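Local atomic coordinates of alpha-glucosidase (Bacteroides thetaiotaomicron, PDB entry 5XFM), a protein that hydrolyses beta-L-arabinopyranosides and alpha-galactosides as a bifunctional, calcium-binding enzyme of glycoside hydrolase family 97. Residues E469-T474 with R508-V513; T519-N524 with A581-G586; W299-W304 with M460-H465. The protein carries 1 engineered substitution. All coordinates share one frame; numbering follows the deposited sequence.

Contact 1: residues E469-T474 with R508-V513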
loop_
_atom_site.group_PDB
_atom_site.type_symbol
_atom_site.label_atom_id
_atom_site.label_comp_id
_atom_site.label_asym_id
_atom_site.label_seq_id
_atom_site.Cartn_x
_atom_site.Cartn_y
_atom_site.Cartn_z
ATOM N N GLU A 469 13.240 -7.488 -13.688
ATOM C CA GLU A 469 11.864 -6.994 -13.681
ATOM C C GLU A 469 11.689 -5.708 -12.885
ATOM O O GLU A 469 10.583 -5.158 -12.823
ATOM C CB GLU A 469 10.931 -8.063 -13.104
ATOM C CG GLU A 469 10.836 -9.341 -13.907
ATOM C CD GLU A 469 9.927 -9.195 -15.106
ATOM O OE1 GLU A 469 8.708 -9.013 -14.897
ATOM O OE2 GLU A 469 10.426 -9.255 -16.252
ATOM N N GLU A 470 12.775 -5.223 -12.290
ATOM C CA GLU A 470 12.697 -4.079 -11.383
ATOM C C GLU A 470 11.953 -2.880 -11.958
ATOM O O GLU A 470 11.049 -2.324 -11.313
ATOM C CB GLU A 470 14.092 -3.627 -10.954
ATOM C CG GLU A 470 14.039 -2.401 -10.051
ATOM C CD GLU A 470 15.397 -1.812 -9.751
ATOM O OE1 GLU A 470 16.365 -2.121 -10.481
ATOM O OE2 GLU A 470 15.489 -1.020 -8.790
ATOM N N ALA A 471 12.334 -2.479 -13.166
ATOM C CA ALA A 471 11.760 -1.284 -13.776
ATOM C C ALA A 471 10.254 -1.434 -13.995
ATOM O O ALA A 471 9.488 -0.528 -13.700
ATOM C CB ALA A 471 12.467 -0.972 -15.085
ATOM N N PHE A 472 9.845 -2.599 -14.482
ATOM C CA PHE A 472 8.439 -2.929 -14.707
ATOM C C PHE A 472 7.583 -2.731 -13.435
ATOM O O PHE A 472 6.572 -2.001 -13.444
ATOM C CB PHE A 472 8.364 -4.372 -15.235
ATOM C CG PHE A 472 6.974 -4.923 -15.368
ATOM C CD1 PHE A 472 6.116 -4.450 -16.346
ATOM C CD2 PHE A 472 6.551 -5.966 -14.556
ATOM C CE1 PHE A 472 4.844 -4.975 -16.483
ATOM C CE2 PHE A 472 5.286 -6.499 -14.689
ATOM C CZ PHE A 472 4.428 -6.003 -15.652
ATOM N N ASN A 473 8.003 -3.359 -12.338
ATOM C CA ASN A 473 7.279 -3.264 -11.072
ATOM C C ASN A 473 7.308 -1.851 -10.486
ATOM O O ASN A 473 6.298 -1.369 -9.937
ATOM C CB ASN A 473 7.847 -4.269 -10.065
ATOM C CG ASN A 473 7.567 -5.710 -10.460
ATOM O OD1 ASN A 473 8.485 -6.531 -10.581
ATOM N ND2 ASN A 473 6.291 -6.024 -10.667
ATOM N N THR A 474 8.452 -1.180 -10.621
ATOM C CA THR A 474 8.564 0.231 -10.239
ATOM C C THR A 474 7.563 1.087 -11.023
ATOM O O THR A 474 7.019 2.059 -10.505
ATOM C CB THR A 474 9.991 0.765 -10.455
ATOM O OG1 THR A 474 10.913 -0.020 -9.691
ATOM C CG2 THR A 474 10.107 2.217 -10.015
ATOM N N ARG A 508 22.298 -5.538 -10.600
ATOM C CA ARG A 508 21.345 -4.472 -10.867
ATOM C C ARG A 508 21.306 -4.143 -12.356
ATOM O O ARG A 508 22.350 -4.029 -12.990
ATOM C CB ARG A 508 21.689 -3.218 -10.069
ATOM C CG ARG A 508 20.818 -2.016 -10.430
ATOM C CD ARG A 508 21.011 -0.846 -9.476
ATOM N NE ARG A 508 22.411 -0.568 -9.160
ATOM C CZ ARG A 508 23.018 0.588 -9.414
ATOM N NH1 ARG A 508 22.350 1.569 -10.002
ATOM N NH2 ARG A 508 24.291 0.767 -9.078
ATOM N N ARG A 509 20.099 -3.992 -12.899
ATOM C CA ARG A 509 19.910 -3.719 -14.321
ATOM C C ARG A 509 19.578 -2.264 -14.606
ATOM O O ARG A 509 19.575 -1.835 -15.762
ATOM C CB ARG A 509 18.800 -4.603 -14.883
ATOM C CG ARG A 509 19.085 -6.079 -14.761
ATOM C CD ARG A 509 20.385 -6.424 -15.464
ATOM N NE ARG A 509 20.479 -7.856 -15.714
ATOM C CZ ARG A 509 21.613 -8.505 -15.955
ATOM N NH1 ARG A 509 22.766 -7.847 -15.978
ATOM N NH2 ARG A 509 21.588 -9.814 -16.173
ATOM N N THR A 510 19.307 -1.510 -13.547
ATOM C CA THR A 510 18.900 -0.117 -13.665
ATOM C C THR A 510 20.029 0.835 -13.280
ATOM O O THR A 510 21.014 0.428 -12.671
ATOM C CB THR A 510 17.680 0.173 -12.780
ATOM O OG1 THR A 510 17.935 -0.314 -11.457
ATOM C CG2 THR A 510 16.443 -0.515 -13.334
ATOM N N THR A 511 19.878 2.104 -13.640
ATOM C CA THR A 511 20.917 3.100 -13.391
ATOM C C THR A 511 20.835 3.736 -12.002
ATOM O O THR A 511 19.832 3.601 -11.296
ATOM C CB THR A 511 20.874 4.203 -14.449
ATOM O OG1 THR A 511 19.642 4.933 -14.331
ATOM C CG2 THR A 511 20.963 3.596 -15.836
ATOM N N ASP A 512 21.901 4.433 -11.619
ATOM C CA ASP A 512 21.937 5.112 -10.334
ATOM C C ASP A 512 20.828 6.153 -10.247
ATOM O O ASP A 512 20.150 6.263 -9.225
ATOM C CB ASP A 512 23.296 5.778 -10.105
ATOM C CG ASP A 512 24.433 4.779 -10.011
ATOM O OD1 ASP A 512 24.160 3.563 -10.053
ATOM O OD2 ASP A 512 25.601 5.212 -9.882
ATOM N N VAL A 513 20.631 6.900 -11.326
ATOM C CA VAL A 513 19.625 7.955 -11.322
ATOM C C VAL A 513 18.225 7.339 -11.254
ATOM O O VAL A 513 17.334 7.894 -10.613
ATOM C CB VAL A 513 19.757 8.875 -12.554
ATOM C CG1 VAL A 513 18.641 9.900 -12.570
ATOM C CG2 VAL A 513 21.090 9.602 -12.513
HETATM O O HOH W 1 17.626 -4.018 -11.680
#

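Contact 2: residues T519-N524 with A581-G586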
loop_
_atom_site.group_PDB
_atom_site.type_symbol
_atom_site.label_atom_id
_atom_site.label_comp_id
_atom_site.label_asym_id
_atom_site.label_seq_id
_atom_site.Cartn_x
_atom_site.Cartn_y
_atom_site.Cartn_z
ATOM N N THR A 519 13.477 6.846 -4.909
ATOM C CA THR A 519 13.240 7.361 -3.559
ATOM C C THR A 519 12.075 8.353 -3.536
ATOM O O THR A 519 11.457 8.592 -2.494
ATOM C CB THR A 519 14.510 8.028 -2.962
ATOM O OG1 THR A 519 14.827 9.229 -3.681
ATOM C CG2 THR A 519 15.693 7.060 -3.016
ATOM N N VAL A 520 11.773 8.925 -4.693
ATOM C CA VAL A 520 10.654 9.839 -4.811
ATOM C C VAL A 520 9.407 9.102 -5.302
ATOM O O VAL A 520 8.288 9.390 -4.869
ATOM C CB VAL A 520 11.000 11.003 -5.754
ATOM C CG1 VAL A 520 9.810 11.924 -5.917
ATOM C CG2 VAL A 520 12.189 11.774 -5.205
ATOM N N LEU A 521 9.603 8.149 -6.206
ATOM C CA LEU A 521 8.490 7.381 -6.749
ATOM C C LEU A 521 7.772 6.535 -5.697
ATOM O O LEU A 521 6.546 6.502 -5.663
ATOM C CB LEU A 521 8.974 6.477 -7.880
ATOM C CG LEU A 521 9.449 7.218 -9.130
ATOM C CD1 LEU A 521 9.989 6.242 -10.167
ATOM C CD2 LEU A 521 8.334 8.070 -9.708
ATOM N N LEU A 522 8.535 5.857 -4.842
ATOM C CA LEU A 522 7.955 4.923 -3.874
ATOM C C LEU A 522 7.890 5.530 -2.465
ATOM O O LEU A 522 8.924 5.798 -1.850
ATOM C CB LEU A 522 8.767 3.617 -3.855
ATOM C CG LEU A 522 9.099 2.993 -5.219
ATOM C CD1 LEU A 522 9.782 1.636 -5.073
ATOM C CD2 LEU A 522 7.854 2.870 -6.091
ATOM N N GLN A 523 6.674 5.688 -1.943
ATOM C CA GLN A 523 6.438 6.412 -0.689
ATOM C C GLN A 523 6.289 5.509 0.544
ATOM O O GLN A 523 5.565 4.505 0.524
ATOM C CB GLN A 523 5.189 7.298 -0.842
ATOM C CG GLN A 523 4.727 8.006 0.424
ATOM C CD GLN A 523 3.739 7.160 1.215
ATOM O OE1 GLN A 523 2.880 6.489 0.637
ATOM N NE2 GLN A 523 3.863 7.181 2.538
ATOM N N ASN A 524 7.008 5.869 1.606
ATOM C CA ASN A 524 6.849 5.274 2.935
ATOM C C ASN A 524 7.490 6.203 3.971
ATOM O O ASN A 524 8.601 6.694 3.756
ATOM C CB ASN A 524 7.468 3.873 2.995
ATOM C CG ASN A 524 6.970 3.057 4.185
ATOM O OD1 ASN A 524 7.541 3.108 5.274
ATOM N ND2 ASN A 524 5.894 2.310 3.978
ATOM N N ALA A 581 10.224 13.102 -10.446
ATOM C CA ALA A 581 10.953 11.872 -10.688
ATOM C C ALA A 581 10.299 11.100 -11.818
ATOM O O ALA A 581 9.065 11.016 -11.900
ATOM C CB ALA A 581 11.017 11.030 -9.428
ATOM N N ALA A 582 11.129 10.564 -12.706
ATOM C CA ALA A 582 10.619 9.765 -13.812
ATOM C C ALA A 582 11.523 8.582 -14.091
ATOM O O ALA A 582 12.742 8.697 -13.987
ATOM C CB ALA A 582 10.463 10.620 -15.063
ATOM N N VAL A 583 10.931 7.434 -14.417
ATOM C CA VAL A 583 11.720 6.299 -14.896
ATOM C C VAL A 583 11.067 5.604 -16.088
ATOM O O VAL A 583 9.839 5.696 -16.302
ATOM C CB VAL A 583 11.966 5.229 -13.801
ATOM C CG1 VAL A 583 12.750 5.803 -12.623
ATOM C CG2 VAL A 583 10.651 4.602 -13.354
ATOM N N ASN A 584 11.906 4.894 -16.843
ATOM C CA ASN A 584 11.482 4.224 -18.072
ATOM C C ASN A 584 11.768 2.719 -18.075
ATOM O O ASN A 584 12.926 2.295 -18.018
ATOM C CB ASN A 584 12.163 4.880 -19.278
ATOM C CG ASN A 584 11.876 4.156 -20.589
ATOM O OD1 ASN A 584 10.839 3.504 -20.752
ATOM N ND2 ASN A 584 12.804 4.270 -21.534
ATOM N N ALA A 585 10.711 1.918 -18.183
ATOM C CA ALA A 585 10.859 0.465 -18.230
ATOM C C ALA A 585 10.740 -0.074 -19.650
ATOM O O ALA A 585 10.763 -1.287 -19.858
ATOM C CB ALA A 585 9.828 -0.209 -17.332
ATOM N N GLY A 586 10.592 0.817 -20.625
ATOM C CA GLY A 586 10.537 0.387 -22.011
ATOM C C GLY A 586 11.919 -0.035 -22.471
ATOM O O GLY A 586 12.897 0.156 -21.747
#

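Contact 3: residues W299-W304 with M460-H465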
loop_
_atom_site.group_PDB
_atom_site.type_symbol
_atom_site.label_atom_id
_atom_site.label_comp_id
_atom_site.label_asym_id
_atom_site.label_seq_id
_atom_site.Cartn_x
_atom_site.Cartn_y
_atom_site.Cartn_z
ATOM N N TRP A 299 20.317 -0.198 7.012
ATOM C CA TRP A 299 19.737 -1.524 7.092
ATOM C C TRP A 299 20.743 -2.541 6.582
ATOM O O TRP A 299 20.927 -2.678 5.372
ATOM C CB TRP A 299 18.441 -1.564 6.273
ATOM C CG TRP A 299 17.689 -2.857 6.312
ATOM C CD1 TRP A 299 17.691 -3.785 7.315
ATOM C CD2 TRP A 299 16.792 -3.351 5.309
ATOM N NE1 TRP A 299 16.859 -4.834 6.991
ATOM C CE2 TRP A 299 16.297 -4.591 5.764
ATOM C CE3 TRP A 299 16.368 -2.867 4.066
ATOM C CZ2 TRP A 299 15.390 -5.353 5.022
ATOM C CZ3 TRP A 299 15.476 -3.630 3.324
ATOM C CH2 TRP A 299 14.992 -4.856 3.808
ATOM N N SER A 300 21.424 -3.212 7.506
ATOM C CA SER A 300 22.520 -4.110 7.148
ATOM C C SER A 300 22.055 -5.382 6.431
ATOM O O SER A 300 22.707 -5.842 5.493
ATOM C CB SER A 300 23.342 -4.470 8.402
ATOM O OG SER A 300 22.718 -5.463 9.202
ATOM N N TRP A 301 20.927 -5.940 6.855
ATOM C CA TRP A 301 20.510 -7.251 6.360
ATOM C C TRP A 301 20.199 -7.298 4.860
ATOM O O TRP A 301 20.348 -8.337 4.245
ATOM C CB TRP A 301 19.287 -7.755 7.136
ATOM C CG TRP A 301 18.805 -9.086 6.644
ATOM C CD1 TRP A 301 19.204 -10.321 7.075
ATOM C CD2 TRP A 301 17.852 -9.315 5.601
ATOM N NE1 TRP A 301 18.548 -11.304 6.369
ATOM C CE2 TRP A 301 17.715 -10.710 5.457
ATOM C CE3 TRP A 301 17.101 -8.472 4.773
ATOM C CZ2 TRP A 301 16.852 -11.282 4.521
ATOM C CZ3 TRP A 301 16.247 -9.041 3.847
ATOM C CH2 TRP A 301 16.128 -10.432 3.730
ATOM N N ILE A 302 19.708 -6.214 4.272
ATOM C CA ILE A 302 19.302 -6.295 2.866
ATOM C C ILE A 302 20.478 -6.709 1.955
ATOM O O ILE A 302 20.344 -7.628 1.145
ATOM C CB ILE A 302 18.661 -4.968 2.369
ATOM C CG1 ILE A 302 18.299 -5.073 0.888
ATOM C CG2 ILE A 302 19.554 -3.760 2.628
ATOM C CD1 ILE A 302 17.349 -6.200 0.577
ATOM N N LEU A 303 21.638 -6.088 2.133
ATOM C CA LEU A 303 22.793 -6.394 1.292
ATOM C C LEU A 303 23.832 -7.305 1.949
ATOM O O LEU A 303 24.571 -8.001 1.252
ATOM C CB LEU A 303 23.468 -5.093 0.852
ATOM C CG LEU A 303 22.783 -4.383 -0.313
ATOM C CD1 LEU A 303 23.478 -3.071 -0.627
ATOM C CD2 LEU A 303 22.785 -5.291 -1.528
ATOM N N TRP A 304 23.902 -7.292 3.278
ATOM C CA TRP A 304 24.901 -8.083 3.991
ATOM C C TRP A 304 24.290 -9.331 4.643
ATOM O O TRP A 304 25.006 -10.201 5.138
ATOM C CB TRP A 304 25.611 -7.218 5.033
ATOM C CG TRP A 304 26.465 -6.126 4.438
ATOM C CD1 TRP A 304 26.489 -5.717 3.133
ATOM C CD2 TRP A 304 27.418 -5.307 5.131
ATOM N NE1 TRP A 304 27.395 -4.694 2.973
ATOM C CE2 TRP A 304 27.978 -4.424 4.186
ATOM C CE3 TRP A 304 27.849 -5.234 6.460
ATOM C CZ2 TRP A 304 28.952 -3.484 4.526
ATOM C CZ3 TRP A 304 28.811 -4.296 6.797
ATOM C CH2 TRP A 304 29.355 -3.436 5.832
ATOM N N MET A 460 15.215 -8.872 -5.244
ATOM C CA MET A 460 16.286 -8.566 -6.182
ATOM C C MET A 460 17.605 -9.146 -5.674
ATOM O O MET A 460 18.448 -9.564 -6.463
ATOM C CB MET A 460 16.415 -7.061 -6.408
ATOM C CG MET A 460 15.216 -6.422 -7.106
ATOM S SD MET A 460 15.393 -4.627 -7.185
ATOM C CE MET A 460 17.045 -4.504 -7.885
ATOM N N VAL A 461 17.789 -9.171 -4.357
ATOM C CA VAL A 461 18.975 -9.806 -3.793
ATOM C C VAL A 461 18.878 -11.309 -4.001
ATOM O O VAL A 461 19.879 -11.976 -4.277
ATOM C CB VAL A 461 19.163 -9.489 -2.291
ATOM C CG1 VAL A 461 20.488 -10.053 -1.793
ATOM C CG2 VAL A 461 19.109 -7.996 -2.056
ATOM N N PHE A 462 17.664 -11.844 -3.881
ATOM C CA PHE A 462 17.490 -13.290 -3.931
ATOM C C PHE A 462 17.621 -13.854 -5.343
ATOM O O PHE A 462 18.178 -14.931 -5.534
ATOM C CB PHE A 462 16.127 -13.689 -3.364
ATOM C CG PHE A 462 15.931 -13.318 -1.923
ATOM C CD1 PHE A 462 17.011 -13.208 -1.065
ATOM C CD2 PHE A 462 14.655 -13.099 -1.422
ATOM C CE1 PHE A 462 16.825 -12.867 0.264
ATOM C CE2 PHE A 462 14.466 -12.761 -0.097
ATOM C CZ PHE A 462 15.551 -12.644 0.747
ATOM N N ASN A 463 17.120 -13.119 -6.330
ATOM C CA ASN A 463 16.909 -13.688 -7.656
ATOM C C ASN A 463 17.092 -12.654 -8.762
ATOM O O ASN A 463 16.501 -11.575 -8.724
ATOM C CB ASN A 463 15.503 -14.311 -7.718
ATOM C CG ASN A 463 15.223 -15.071 -9.022
ATOM O OD1 ASN A 463 15.841 -14.833 -10.061
ATOM N ND2 ASN A 463 14.266 -15.988 -8.961
ATOM N N GLN A 464 17.907 -13.012 -9.751
ATOM C CA GLN A 464 18.216 -12.155 -10.892
ATOM C C GLN A 464 16.965 -11.750 -11.665
ATOM O O GLN A 464 16.919 -10.678 -12.271
ATOM C CB GLN A 464 19.183 -12.873 -11.842
ATOM C CG GLN A 464 19.644 -12.022 -13.016
ATOM C CD GLN A 464 20.415 -10.800 -12.565
ATOM O OE1 GLN A 464 21.231 -10.871 -11.642
ATOM N NE2 GLN A 464 20.154 -9.667 -13.205
ATOM N N HIS A 465 15.969 -12.632 -11.657
ATOM C CA HIS A 465 14.693 -12.371 -12.310
ATOM C C HIS A 465 14.121 -11.037 -11.853
ATOM O O HIS A 465 13.735 -10.211 -12.673
ATOM C CB HIS A 465 13.693 -13.504 -12.025
ATOM C CG HIS A 465 12.293 -13.214 -12.482
ATOM N ND1 HIS A 465 11.925 -13.217 -13.812
ATOM C CD2 HIS A 465 11.173 -12.910 -11.785
ATOM C CE1 HIS A 465 10.640 -12.932 -13.913
ATOM N NE2 HIS A 465 10.159 -12.742 -12.698
#

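Contact 1: residues E469-T474 with R508-V513
Glu470 and Thr510 make the one direct hydrogen bond between 469-474 and 508-513: the hydroxyl OG1 of Thr510 donates to the carboxylate OE1 of Glu470 at 2.6 Å. The donor stands 39° out of the carboxylate plane, so it comes at the oxygen from above. Glu470 reaches it with an extended chain, CG lying anti to the backbone N (chi1 178°). A water takes the second link, donating to Glu470 OE1 at 2.6 Å and accepting from the backbone N of Arg509 at 2.8 Å. OE1 therefore receives both a hydroxyl and a water, which ties this buried carboxylate oxygen to two consecutive residues of the other segment.

Apolar contact is slight: Ala471 CB meets the methyl CG2 of Thr510 at 4.4 Å.

The charged pair lies within 508-513. Arg508 holds a single oxygen of Asp512 end-on, with NH1 at 2.7 Å from OD1 and NH2 at 3.0 Å from the same atom, OD1 being almost in the guanidinium plane. The salt bridge links Arg508 in the loop to Asp512 at the first turn of helix 512-521, where Thr511 is the N-cap and its hydroxyl caps Phe514 N.

Gln515 of helix 512-521 sends NE2 to both Glu470 OE2 and Thr510 OG1, completing a polar network around the pair. The contact thus docks the short helix 470-474 on the loop leading into helix 512-521, whose Phe514 is also touched by Glu470 and Thr474, with strand 615-621 packed against Asp512 and Val513 through Pro615.

Contact 2: residues T519-N524 with A581-G586
Leu521 spreads its two methyl groups over strand residues Ala581 and Val583. CD1 sits against both branches of Val583, 3.6 Å from CG2 and 3.7 Å from CG1, the two side chains crossing at a slant. CD2 meets Ala581, two residues earlier in the strand, lying 3.7 Å from its carbonyl O and 4.0 Å from its CB. With CG anti to the carbonyl carbon (chi1 -67°), the fork lies along one face of the strand, one methyl toward each residue.

Val520 supplies the second patch. Its CB is 3.7 Å from Ala581 CB and its CG1 is 3.8 Å from that same methyl. Val520 CA and Ala581 CA are 6.2 Å apart, and the small side chain of the alanine is consistent with this close approach. No hydrogen bond crosses between the segments, and the side-chain contacts are all apolar.

Replacing Leu521 by an alanine removes the whole fork beyond CB and would probably open a gap beside Ala581 and Val583.

Beyond Val583 the chain turns through an Asx turn, Asn584 OD1 accepting from Gly586 N at 2.7 Å.

Arg572 of strand 567-574 adds to the packing, giving NH1 to the carbonyls of Val520 and Leu521. The last turn of helix 512-521, in the TIM-barrel glycoside hydrolase 97 region, is seated on the antiparallel C-terminal sheet at strands 577-584 and 567-574, while Thr474 of helix 470-474 also touches Leu521 and Val583.

Contact 3: residues W299-W304 with M460-H465
The short helix 300-304, closed by the bond from Trp304 N to Ser300 O (2.9 Å), lies with Trp301 and Ile302 against the last turn of helix 458-462, at Val461 and Phe462, just before that helix breaks at Asn463. No hydrogen bond joins the segments; the contact is carried by two apolar pairs of side chains.

In the first, methyl CG2 of Val461 lies 3.6 Å from CD1 of Ile302. The same CG2 is 3.5 Å from the backbone O of Ile302, and CG1 is 3.8 Å from that oxygen, so the forked end of the valine spans one carbonyl. Ile302 brings CD1 across because its CG1 branch stands anti to the backbone N (chi1 178°). Within its own segment, Ile302 CB rests 3.5 Å above one face of the Trp299 ring, offset toward its rim.

In the second pair the outer carbon CH2 of Trp301 meets CZ of Phe462 at 3.8 Å. The two side chains run at about a right angle, and the rings meet obliquely at these two atoms. Phe462 is exposed, so this pair lies on the solvent side of the contact. Trp301 keeps its indole NE1 occupied elsewhere, bonded to Asp306 OD1.

After the break Asn463 acts as N-cap of helix 464-468, its OD1 accepting from His465 N at 2.7 Å and 160°.

Glu458, a calcium ligand together with Glu174 and Glu452, touches Trp301 and Ile302, and the Phe462 side chain is about 7 Å from the ion. The contact thus joins helix 300-304, directly after strand 295-299 of the parallel sheet of the TIM-barrel family region, to the helix following strand 448-451, with strand 497-498 touching Val461 through Leu498.

Overall arrangement
Contacts 1 and 2 are buried and both use helix 512-521, contact 1 at its beginning and contact 2 at its end; they meet where Ala471 CB lies 3.5 Å from Ala585 CB. Their chemistry differs: contact 1 is chiefly polar, with a carboxylate, a hydroxyl and a water, whereas contact 2 is made by apolar side chains without a hydrogen bond between its segments and joins the TIM-barrel region to the C-terminal beta-sheet region. Contact 3, partly buried and close to the calcium site, is also apolar between its segments but includes the exposed Phe462. It borders contact 1, Met460 CE being 3.6 Å from Glu470 OE1, and stays apart from contact 2, the nearest atoms about 9 Å away.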